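Long-range contacts in class I phosphodiesterase PDEB1 (Leishmania major, PDB 2R8Q), which belongs to the class I phosphodiesterases and has an all-helical catalytic domain that holds a zinc and a magnesium ion: residues V272-Y277 with F294-N299; N299-R304 with E345-R350. All coordinates share one frame; numbering follows the deposited sequence.

Contact 1 (V272-Y277 with F294-N299). With IBM (3-isobutyl-1-methylxanthine), chain E.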
ATOM      1  N   VAL A 272     -19.169  13.513 -12.884  1.00 14.84           N
ATOM      2  CA  VAL A 272     -17.733  13.757 -13.023  1.00 16.34           C
ATOM      3  C   VAL A 272     -17.447  15.227 -12.732  1.00 17.11           C
ATOM      4  O   VAL A 272     -16.533  15.557 -11.974  1.00 17.76           O
ATOM      5  CB  VAL A 272     -17.226  13.449 -14.455  1.00 16.01           C
ATOM      6  CG1 VAL A 272     -15.765  13.872 -14.590  1.00 18.30           C
ATOM      7  CG2 VAL A 272     -17.365  11.972 -14.753  1.00 18.68           C
ATOM      8  N   THR A 273     -18.244  16.103 -13.332  1.00 16.78           N
ATOM      9  CA  THR A 273     -18.069  17.537 -13.150  1.00 17.91           C
ATOM     10  C   THR A 273     -18.126  17.958 -11.690  1.00 18.01           C
ATOM     11  O   THR A 273     -17.274  18.716 -11.225  1.00 18.12           O
ATOM     12  CB  THR A 273     -19.126  18.322 -13.951  1.00 17.82           C
ATOM     13  OG1 THR A 273     -18.951  18.051 -15.346  1.00 21.76           O
ATOM     14  CG2 THR A 273     -18.981  19.824 -13.707  1.00 20.75           C
ATOM     15  N   GLU A 274     -19.124  17.469 -10.958  1.00 17.51           N
ATOM     16  CA  GLU A 274     -19.246  17.826  -9.552  1.00 18.86           C
ATOM     17  C   GLU A 274     -18.069  17.313  -8.732  1.00 17.89           C
ATOM     18  O   GLU A 274     -17.620  17.988  -7.807  1.00 18.25           O
ATOM     19  CB  GLU A 274     -20.556  17.296  -8.967  1.00 20.53           C
ATOM     20  CG  GLU A 274     -20.759  17.612  -7.480  1.00 22.45           C
ATOM     21  CD  GLU A 274     -20.605  19.095  -7.141  1.00 24.80           C
ATOM     22  OE1 GLU A 274     -20.911  19.952  -7.995  1.00 25.78           O
ATOM     23  OE2 GLU A 274     -20.188  19.401  -6.003  1.00 25.71           O
ATOM     24  N   GLU A 275     -17.558  16.127  -9.059  1.00 15.80           N
ATOM     25  CA  GLU A 275     -16.422  15.616  -8.303  1.00 16.22           C
ATOM     26  C   GLU A 275     -15.199  16.495  -8.564  1.00 16.11           C
ATOM     27  O   GLU A 275     -14.449  16.823  -7.640  1.00 16.54           O
ATOM     28  CB  GLU A 275     -16.105  14.161  -8.674  1.00 16.18           C
ATOM     29  CG  GLU A 275     -14.933  13.604  -7.870  1.00 16.78           C
ATOM     30  CD  GLU A 275     -14.813  12.096  -7.944  1.00 17.53           C
ATOM     31  OE1 GLU A 275     -15.803  11.402  -7.629  1.00 17.49           O
ATOM     32  OE2 GLU A 275     -13.725  11.606  -8.305  1.00 17.67           O
ATOM     33  N   PHE A 276     -15.005  16.871  -9.825  1.00 16.90           N
ATOM     34  CA  PHE A 276     -13.885  17.728 -10.199  1.00 16.47           C
ATOM     35  C   PHE A 276     -13.985  19.068  -9.466  1.00 17.06           C
ATOM     36  O   PHE A 276     -12.995  19.564  -8.923  1.00 17.22           O
ATOM     37  CB  PHE A 276     -13.874  17.978 -11.714  1.00 15.95           C
ATOM     38  CG  PHE A 276     -13.330  16.833 -12.531  1.00 17.07           C
ATOM     39  CD1 PHE A 276     -12.861  15.668 -11.929  1.00 17.19           C
ATOM     40  CD2 PHE A 276     -13.276  16.934 -13.917  1.00 18.98           C
ATOM     41  CE1 PHE A 276     -12.348  14.621 -12.697  1.00 18.41           C
ATOM     42  CE2 PHE A 276     -12.767  15.895 -14.692  1.00 19.52           C
ATOM     43  CZ  PHE A 276     -12.301  14.736 -14.080  1.00 19.22           C
ATOM     44  N   TYR A 277     -15.179  19.655  -9.452  1.00 17.36           N
ATOM     45  CA  TYR A 277     -15.376  20.934  -8.774  1.00 17.67           C
ATOM     46  C   TYR A 277     -15.039  20.830  -7.290  1.00 18.44           C
ATOM     47  O   TYR A 277     -14.504  21.767  -6.700  1.00 18.14           O
ATOM     48  CB  TYR A 277     -16.820  21.418  -8.935  1.00 19.02           C
ATOM     49  CG  TYR A 277     -17.157  21.979 -10.300  1.00 20.33           C
ATOM     50  CD1 TYR A 277     -18.469  22.316 -10.623  1.00 23.55           C
ATOM     51  CD2 TYR A 277     -16.169  22.183 -11.262  1.00 21.14           C
ATOM     52  CE1 TYR A 277     -18.791  22.843 -11.869  1.00 24.19           C
ATOM     53  CE2 TYR A 277     -16.481  22.712 -12.514  1.00 25.00           C
ATOM     54  CZ  TYR A 277     -17.795  23.038 -12.808  1.00 25.25           C
ATOM     55  OH  TYR A 277     -18.108  23.560 -14.042  1.00 29.57           O
ATOM     56  N   PHE A 294     -11.594  22.093 -13.116  1.00 21.86           N
ATOM     57  CA  PHE A 294     -11.953  21.838 -11.724  1.00 20.56           C
ATOM     58  C   PHE A 294     -12.450  23.089 -11.009  1.00 21.13           C
ATOM     59  O   PHE A 294     -12.715  23.056  -9.806  1.00 19.37           O
ATOM     60  CB  PHE A 294     -10.743  21.282 -10.962  1.00 19.94           C
ATOM     61  CG  PHE A 294     -10.171  20.027 -11.555  1.00 20.49           C
ATOM     62  CD1 PHE A 294      -9.443  20.067 -12.740  1.00 22.47           C
ATOM     63  CD2 PHE A 294     -10.369  18.798 -10.934  1.00 19.89           C
ATOM     64  CE1 PHE A 294      -8.919  18.902 -13.298  1.00 23.32           C
ATOM     65  CE2 PHE A 294      -9.850  17.627 -11.485  1.00 19.44           C
ATOM     66  CZ  PHE A 294      -9.125  17.680 -12.668  1.00 22.62           C
ATOM     67  N   ASP A 295     -12.587  24.185 -11.751  1.00 21.15           N
ATOM     68  CA  ASP A 295     -13.015  25.450 -11.168  1.00 22.90           C
ATOM     69  C   ASP A 295     -14.514  25.706 -11.270  1.00 23.53           C
ATOM     70  O   ASP A 295     -15.036  26.040 -12.335  1.00 25.01           O
ATOM     71  CB  ASP A 295     -12.258  26.604 -11.822  1.00 24.24           C
ATOM     72  CG  ASP A 295     -12.224  27.836 -10.947  1.00 24.85           C
ATOM     73  OD1 ASP A 295     -13.206  28.068 -10.214  1.00 23.92           O
ATOM     74  OD2 ASP A 295     -11.218  28.577 -10.999  1.00 27.45           O
ATOM     75  N   ARG A 296     -15.190  25.560 -10.138  1.00 24.03           N
ATOM     76  CA  ARG A 296     -16.629  25.756 -10.033  1.00 25.98           C
ATOM     77  C   ARG A 296     -17.028  27.194 -10.366  1.00 28.46           C
ATOM     78  O   ARG A 296     -18.080  27.438 -10.959  1.00 26.54           O
ATOM     79  CB  ARG A 296     -17.065  25.416  -8.605  1.00 25.65           C
ATOM     80  CG  ARG A 296     -18.552  25.481  -8.337  1.00 27.57           C
ATOM     81  CD  ARG A 296     -18.819  25.383  -6.841  1.00 27.16           C
ATOM     82  NE  ARG A 296     -18.304  24.148  -6.250  1.00 27.86           N
ATOM     83  CZ  ARG A 296     -18.828  22.945  -6.454  1.00 26.35           C
ATOM     84  NH1 ARG A 296     -19.887  22.805  -7.242  1.00 24.61           N
ATOM     85  NH2 ARG A 296     -18.299  21.879  -5.865  1.00 25.49           N
ATOM     86  N   SER A 297     -16.168  28.136  -9.988  1.00 31.62           N
ATOM     87  CA  SER A 297     -16.420  29.560 -10.196  1.00 35.77           C
ATOM     88  C   SER A 297     -16.455  30.049 -11.640  1.00 38.45           C
ATOM     89  O   SER A 297     -16.970  31.134 -11.913  1.00 38.66           O
ATOM     90  CB  SER A 297     -15.392  30.379  -9.411  1.00 35.42           C
ATOM     91  OG  SER A 297     -15.457  30.072  -8.029  1.00 36.14           O
ATOM     92  N   LYS A 298     -15.907  29.271 -12.567  1.00 41.30           N
ATOM     93  CA  LYS A 298     -15.910  29.681 -13.967  1.00 44.52           C
ATOM     94  C   LYS A 298     -17.205  29.302 -14.675  1.00 46.35           C
ATOM     95  O   LYS A 298     -17.471  29.758 -15.787  1.00 46.74           O
ATOM     96  CB  LYS A 298     -14.704  29.089 -14.702  1.00 45.30           C
ATOM     97  CG  LYS A 298     -13.387  29.732 -14.296  1.00 47.34           C
ATOM     98  CD  LYS A 298     -12.230  29.280 -15.171  1.00 48.73           C
ATOM     99  CE  LYS A 298     -10.949  30.013 -14.794  1.00 49.84           C
ATOM    100  NZ  LYS A 298      -9.787  29.596 -15.628  1.00 50.91           N
ATOM    101  N   ASN A 299     -18.013  28.474 -14.016  1.00 48.30           N
ATOM    102  CA  ASN A 299     -19.293  28.032 -14.561  1.00 50.19           C
ATOM    103  C   ASN A 299     -19.188  27.603 -16.021  1.00 50.21           C
ATOM    104  O   ASN A 299     -19.916  28.107 -16.876  1.00 50.84           O
ATOM    105  CB  ASN A 299     -20.334  29.149 -14.434  1.00 51.81           C
ATOM    106  CG  ASN A 299     -20.578  29.558 -12.995  1.00 53.31           C
ATOM    107  OD1 ASN A 299     -19.672  30.031 -12.308  1.00 53.84           O
ATOM    108  ND2 ASN A 299     -21.808  29.376 -12.529  1.00 53.84           N
TER
HETATM  109  N9  IBM E   3     -11.827  13.259 -17.566  1.00 50.85           N
HETATM  110  C8  IBM E   3     -12.019  14.542 -18.016  1.00 50.81           C
HETATM  111  N7  IBM E   3     -13.235  14.776 -18.441  1.00 50.38           N
HETATM  112  C5  IBM E   3     -13.887  13.565 -18.258  1.00 50.74           C
HETATM  113  C4  IBM E   3     -13.036  12.623 -17.722  1.00 51.14           C
HETATM  114  N3  IBM E   3     -13.323  11.341 -17.409  1.00 51.27           N
HETATM  115  C2  IBM E   3     -14.611  10.966 -17.670  1.00 51.70           C
HETATM  116  N1  IBM E   3     -15.544  11.855 -18.214  1.00 51.34           N
HETATM  117  C6  IBM E   3     -15.185  13.149 -18.506  1.00 51.31           C
HETATM  118  O6  IBM E   3     -15.999  13.927 -18.977  1.00 51.34           O
HETATM  119  O2  IBM E   3     -14.958   9.816 -17.422  1.00 50.84           O
HETATM  120  C10 IBM E   3     -16.904  11.407 -18.473  1.00 52.06           C
HETATM  121  C11 IBM E   3     -12.340  10.437 -16.836  1.00 52.65           C
HETATM  122  C12 IBM E   3     -11.950  10.936 -15.441  1.00 52.75           C
HETATM  123  C13 IBM E   3     -12.854  10.330 -14.376  1.00 52.87           C
HETATM  124  C14 IBM E   3     -10.488  10.632 -15.149  1.00 53.62           C

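Contact 2 (N299-R304 with E345-R350)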
ATOM      1  N   ASN A 299     -18.013  28.474 -14.016  1.00 48.30           N
ATOM      2  CA  ASN A 299     -19.293  28.032 -14.561  1.00 50.19           C
ATOM      3  C   ASN A 299     -19.188  27.603 -16.021  1.00 50.21           C
ATOM      4  O   ASN A 299     -19.916  28.107 -16.876  1.00 50.84           O
ATOM      5  CB  ASN A 299     -20.334  29.149 -14.434  1.00 51.81           C
ATOM      6  CG  ASN A 299     -20.578  29.558 -12.995  1.00 53.31           C
ATOM      7  OD1 ASN A 299     -19.672  30.031 -12.308  1.00 53.84           O
ATOM      8  ND2 ASN A 299     -21.808  29.376 -12.529  1.00 53.84           N
ATOM      9  N   ASN A 300     -18.283  26.670 -16.302  1.00 50.09           N
ATOM     10  CA  ASN A 300     -18.089  26.181 -17.661  1.00 49.18           C
ATOM     11  C   ASN A 300     -19.310  25.410 -18.156  1.00 48.05           C
ATOM     12  O   ASN A 300     -20.073  24.856 -17.364  1.00 48.16           O
ATOM     13  CB  ASN A 300     -16.856  25.277 -17.729  1.00 51.25           C
ATOM     14  CG  ASN A 300     -15.582  26.001 -17.342  1.00 52.21           C
ATOM     15  OD1 ASN A 300     -15.213  27.001 -17.955  1.00 53.20           O
ATOM     16  ND2 ASN A 300     -14.901  25.495 -16.320  1.00 54.14           N
ATOM     17  N   GLU A 301     -19.483  25.382 -19.473  1.00 45.88           N
ATOM     18  CA  GLU A 301     -20.602  24.682 -20.093  1.00 43.17           C
ATOM     19  C   GLU A 301     -20.305  23.184 -20.123  1.00 39.32           C
ATOM     20  O   GLU A 301     -19.219  22.772 -20.528  1.00 38.74           O
ATOM     21  CB  GLU A 301     -20.804  25.191 -21.523  1.00 46.08           C
ATOM     22  CG  GLU A 301     -22.096  24.733 -22.173  1.00 49.13           C
ATOM     23  CD  GLU A 301     -23.317  25.367 -21.538  1.00 51.56           C
ATOM     24  OE1 GLU A 301     -23.436  26.610 -21.595  1.00 52.48           O
ATOM     25  OE2 GLU A 301     -24.155  24.625 -20.983  1.00 53.50           O
ATOM     26  N   LEU A 302     -21.271  22.373 -19.696  1.00 35.08           N
ATOM     27  CA  LEU A 302     -21.087  20.924 -19.680  1.00 30.74           C
ATOM     28  C   LEU A 302     -20.705  20.423 -21.073  1.00 29.01           C
ATOM     29  O   LEU A 302     -19.826  19.571 -21.218  1.00 27.49           O
ATOM     30  CB  LEU A 302     -22.371  20.232 -19.210  1.00 30.40           C
ATOM     31  CG  LEU A 302     -22.298  18.739 -18.867  1.00 29.85           C
ATOM     32  CD1 LEU A 302     -21.379  18.521 -17.676  1.00 27.96           C
ATOM     33  CD2 LEU A 302     -23.693  18.225 -18.545  1.00 28.67           C
ATOM     34  N   ALA A 303     -21.365  20.967 -22.093  1.00 26.76           N
ATOM     35  CA  ALA A 303     -21.113  20.582 -23.479  1.00 26.90           C
ATOM     36  C   ALA A 303     -19.667  20.811 -23.918  1.00 26.67           C
ATOM     37  O   ALA A 303     -19.081  19.979 -24.609  1.00 25.36           O
ATOM     38  CB  ALA A 303     -22.064  21.336 -24.408  1.00 25.81           C
ATOM     39  N   ARG A 304     -19.095  21.943 -23.519  1.00 28.00           N
ATOM     40  CA  ARG A 304     -17.720  22.265 -23.881  1.00 28.43           C
ATOM     41  C   ARG A 304     -16.727  21.239 -23.339  1.00 26.24           C
ATOM     42  O   ARG A 304     -15.837  20.786 -24.060  1.00 26.47           O
ATOM     43  CB  ARG A 304     -17.360  23.659 -23.363  1.00 31.55           C
ATOM     44  CG  ARG A 304     -15.887  23.998 -23.469  1.00 37.58           C
ATOM     45  CD  ARG A 304     -15.650  25.466 -23.172  1.00 41.72           C
ATOM     46  NE  ARG A 304     -16.396  26.307 -24.099  1.00 45.63           N
ATOM     47  CZ  ARG A 304     -16.257  27.624 -24.198  1.00 48.31           C
ATOM     48  NH1 ARG A 304     -15.394  28.264 -23.423  1.00 49.42           N
ATOM     49  NH2 ARG A 304     -16.979  28.299 -25.080  1.00 50.29           N
ATOM     50  N   GLU A 345     -24.723  20.677 -30.852  1.00 33.77           N
ATOM     51  CA  GLU A 345     -26.011  21.292 -31.142  1.00 35.95           C
ATOM     52  C   GLU A 345     -26.478  22.098 -29.935  1.00 36.05           C
ATOM     53  O   GLU A 345     -27.114  23.143 -30.082  1.00 35.99           O
ATOM     54  CB  GLU A 345     -27.043  20.218 -31.495  1.00 38.26           C
ATOM     55  CG  GLU A 345     -28.381  20.773 -31.954  1.00 43.11           C
ATOM     56  CD  GLU A 345     -29.283  19.710 -32.547  1.00 46.12           C
ATOM     57  OE1 GLU A 345     -29.644  18.757 -31.824  1.00 47.60           O
ATOM     58  OE2 GLU A 345     -29.628  19.826 -33.744  1.00 48.49           O
ATOM     59  N   ILE A 346     -26.157  21.609 -28.740  1.00 35.36           N
ATOM     60  CA  ILE A 346     -26.531  22.296 -27.512  1.00 35.78           C
ATOM     61  C   ILE A 346     -25.768  23.612 -27.426  1.00 37.01           C
ATOM     62  O   ILE A 346     -26.277  24.604 -26.902  1.00 36.71           O
ATOM     63  CB  ILE A 346     -26.212  21.436 -26.266  1.00 35.17           C
ATOM     64  CG1 ILE A 346     -27.136  20.216 -26.230  1.00 35.17           C
ATOM     65  CG2 ILE A 346     -26.368  22.264 -25.000  1.00 35.11           C
ATOM     66  CD1 ILE A 346     -26.907  19.301 -25.041  1.00 33.95           C
ATOM     67  N   LEU A 347     -24.543  23.614 -27.947  1.00 38.12           N
ATOM     68  CA  LEU A 347     -23.719  24.815 -27.938  1.00 40.26           C
ATOM     69  C   LEU A 347     -24.162  25.779 -29.031  1.00 41.58           C
ATOM     70  O   LEU A 347     -24.357  26.967 -28.774  1.00 42.45           O
ATOM     71  CB  LEU A 347     -22.243  24.459 -28.135  1.00 40.34           C
ATOM     72  CG  LEU A 347     -21.530  23.785 -26.962  1.00 39.91           C
ATOM     73  CD1 LEU A 347     -20.082  23.521 -27.336  1.00 40.33           C
ATOM     74  CD2 LEU A 347     -21.600  24.678 -25.732  1.00 40.56           C
ATOM     75  N   ASP A 348     -24.316  25.268 -30.251  1.00 43.23           N
ATOM     76  CA  ASP A 348     -24.742  26.105 -31.367  1.00 45.52           C
ATOM     77  C   ASP A 348     -26.122  26.687 -31.088  1.00 47.10           C
ATOM     78  O   ASP A 348     -26.479  27.745 -31.610  1.00 47.21           O
ATOM     79  CB  ASP A 348     -24.785  25.300 -32.670  1.00 45.33           C
ATOM     80  CG  ASP A 348     -23.423  24.783 -33.084  1.00 45.56           C
ATOM     81  OD1 ASP A 348     -22.445  25.556 -33.015  1.00 46.17           O
ATOM     82  OD2 ASP A 348     -23.332  23.606 -33.493  1.00 46.95           O
ATOM     83  N   GLY A 349     -26.895  25.989 -30.263  1.00 48.83           N
ATOM     84  CA  GLY A 349     -28.227  26.453 -29.925  1.00 51.06           C
ATOM     85  C   GLY A 349     -28.198  27.496 -28.827  1.00 52.78           C
ATOM     86  O   GLY A 349     -29.165  28.232 -28.632  1.00 53.59           O
ATOM     87  N   ARG A 350     -27.084  27.559 -28.105  1.00 54.34           N
ATOM     88  CA  ARG A 350     -26.932  28.522 -27.022  1.00 55.97           C
ATOM     89  C   ARG A 350     -25.944  29.620 -27.407  1.00 56.44           C
ATOM     90  O   ARG A 350     -26.364  30.794 -27.456  1.00 56.83           O
ATOM     91  CB  ARG A 350     -26.456  27.816 -25.749  1.00 56.69           C
ATOM     92  CG  ARG A 350     -26.250  28.750 -24.569  1.00 58.59           C
ATOM     93  CD  ARG A 350     -25.999  27.985 -23.279  1.00 60.41           C
ATOM     94  NE  ARG A 350     -25.818  28.888 -22.144  1.00 62.16           N
ATOM     95  CZ  ARG A 350     -25.712  28.493 -20.879  1.00 62.75           C
ATOM     96  NH1 ARG A 350     -25.768  27.204 -20.577  1.00 63.47           N
ATOM     97  NH2 ARG A 350     -25.547  29.390 -19.916  1.00 63.45           N
TER

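Contact 1 (V272-Y277 with F294-N299)
Tyr277, on helix 262-285, and Phe294, in the loop that follows that helix, are where the two backbones draw closest, with their CA atoms 4.6 Å apart. The CA-H of Tyr277 is directed at the carbonyl O of Phe294, 3.6 Å from CA, with an angle of 164° at the hydrogen. Beyond it the loop makes a short 3-10 turn at 296-298, introduced by an Asx turn in which Asp295 OD1 accepts from Ser297 N; Lys284 forms a salt bridge to the same oxygen. Arg296 starts this turn, and its CA sits over the centre of the Tyr277 ring, 3.7 Å from the centroid. This CH-pi contact makes good use of a broad aromatic face, whose other side is covered by Thr273 CG2. The loop thus folds back along the helix it follows, in a catalytic domain whose ligand pocket is lined here by Val272 and Phe276 of that helix. Arg296, bent at chi3, turns its guanidinium past Tyr277 CB to grip Glu274 end-on: NH1 meets the syn lone pair of OE1 at 3.1 Å, nearly straight at 171°, while NH2 reaches OE2. Both ions have further partners on the helix, Arg278 for Glu274 and Asp281 for Arg296, so the long arginine spans a small charged network. Phe294 backs Phe276, laying CE2 over a face of its ring, 3.6 Å from CD1, with the ring planes inclined at 31°. Val272 CG1 covers the opposite face. Held between them, Phe276 presents its edge to 3-isobutyl-1-methylxanthine, with CE2 3.7 Å from the ligand's C8.

Contact 2 (N299-R304 with E345-R350)
Ile346 and Ala303 meet where the last turns of helix 330-348 come back beside the start of helix 302-324, the open end of a helical hairpin made by two consecutive helices. Ile346 is at the margin here: its CG2 lies 4.4 Å from Ala303 CB, and its side chain also packs on Phe262, so the beta-branched isoleucine fills the angle between helix 302-324 and helix 262-285. Leu347 makes the closer apolar contact. The backbones are nearest here, with the CA atoms of Leu347 and Ala303 6.7 Å apart, a spacing that suits the small, buried alanine, which also touches Trp343. Leu347 CG stands 3.6 Å from Ala303 CB. With CG anti to the carbonyl carbon (chi1 -72°), the leucine swings its branched end toward helix 302-324, and CD2 touches both Ala303 CB and, at 3.6 Å, Glu301 CG. Glu301 occupies the N-cap position of that helix; its chain, bent at chi2, lays its CG methylene on Leu347 CD2 and lifts its carboxylate beyond the apolar patch. Arg350, the last modelled residue, comes from the opposite direction. Its chain is extended from CG to NE, a length that lets it reach across to this acid. Carboxylate and guanidinium planes are 67° apart, so the salt bridge is not a flat, paired one: Glu301 OE1 lies over one face of the guanidinium rather than in line with an N-H, at a distance from Arg350 NH1, 2.6 Å, short enough to be doubtful.

Contact 1 closes before contact 2 opens, and they share Asn299, which closes the segment 294-299 and opens the segment 299-304 within the one loop that leads into helix 302-324. Their centres are 15 Å apart, on the same side of the chain's centre, and both lie near the surface. Contact 1 ties helix 262-285 to that loop, and contact 2 ties the start of helix 302-324 to helix 330-348; Leu302, packed on helix 262-285 with CD1 3.4 Å from Thr273 OG1, completes the link. Contact 1 reaches inward to the 3-isobutyl-1-methylxanthine pocket, whereas contact 2 brings the C-terminal end of the model against the N-terminal end of helix 302-324, which contributes Gln306 and Phe309 to that pocket.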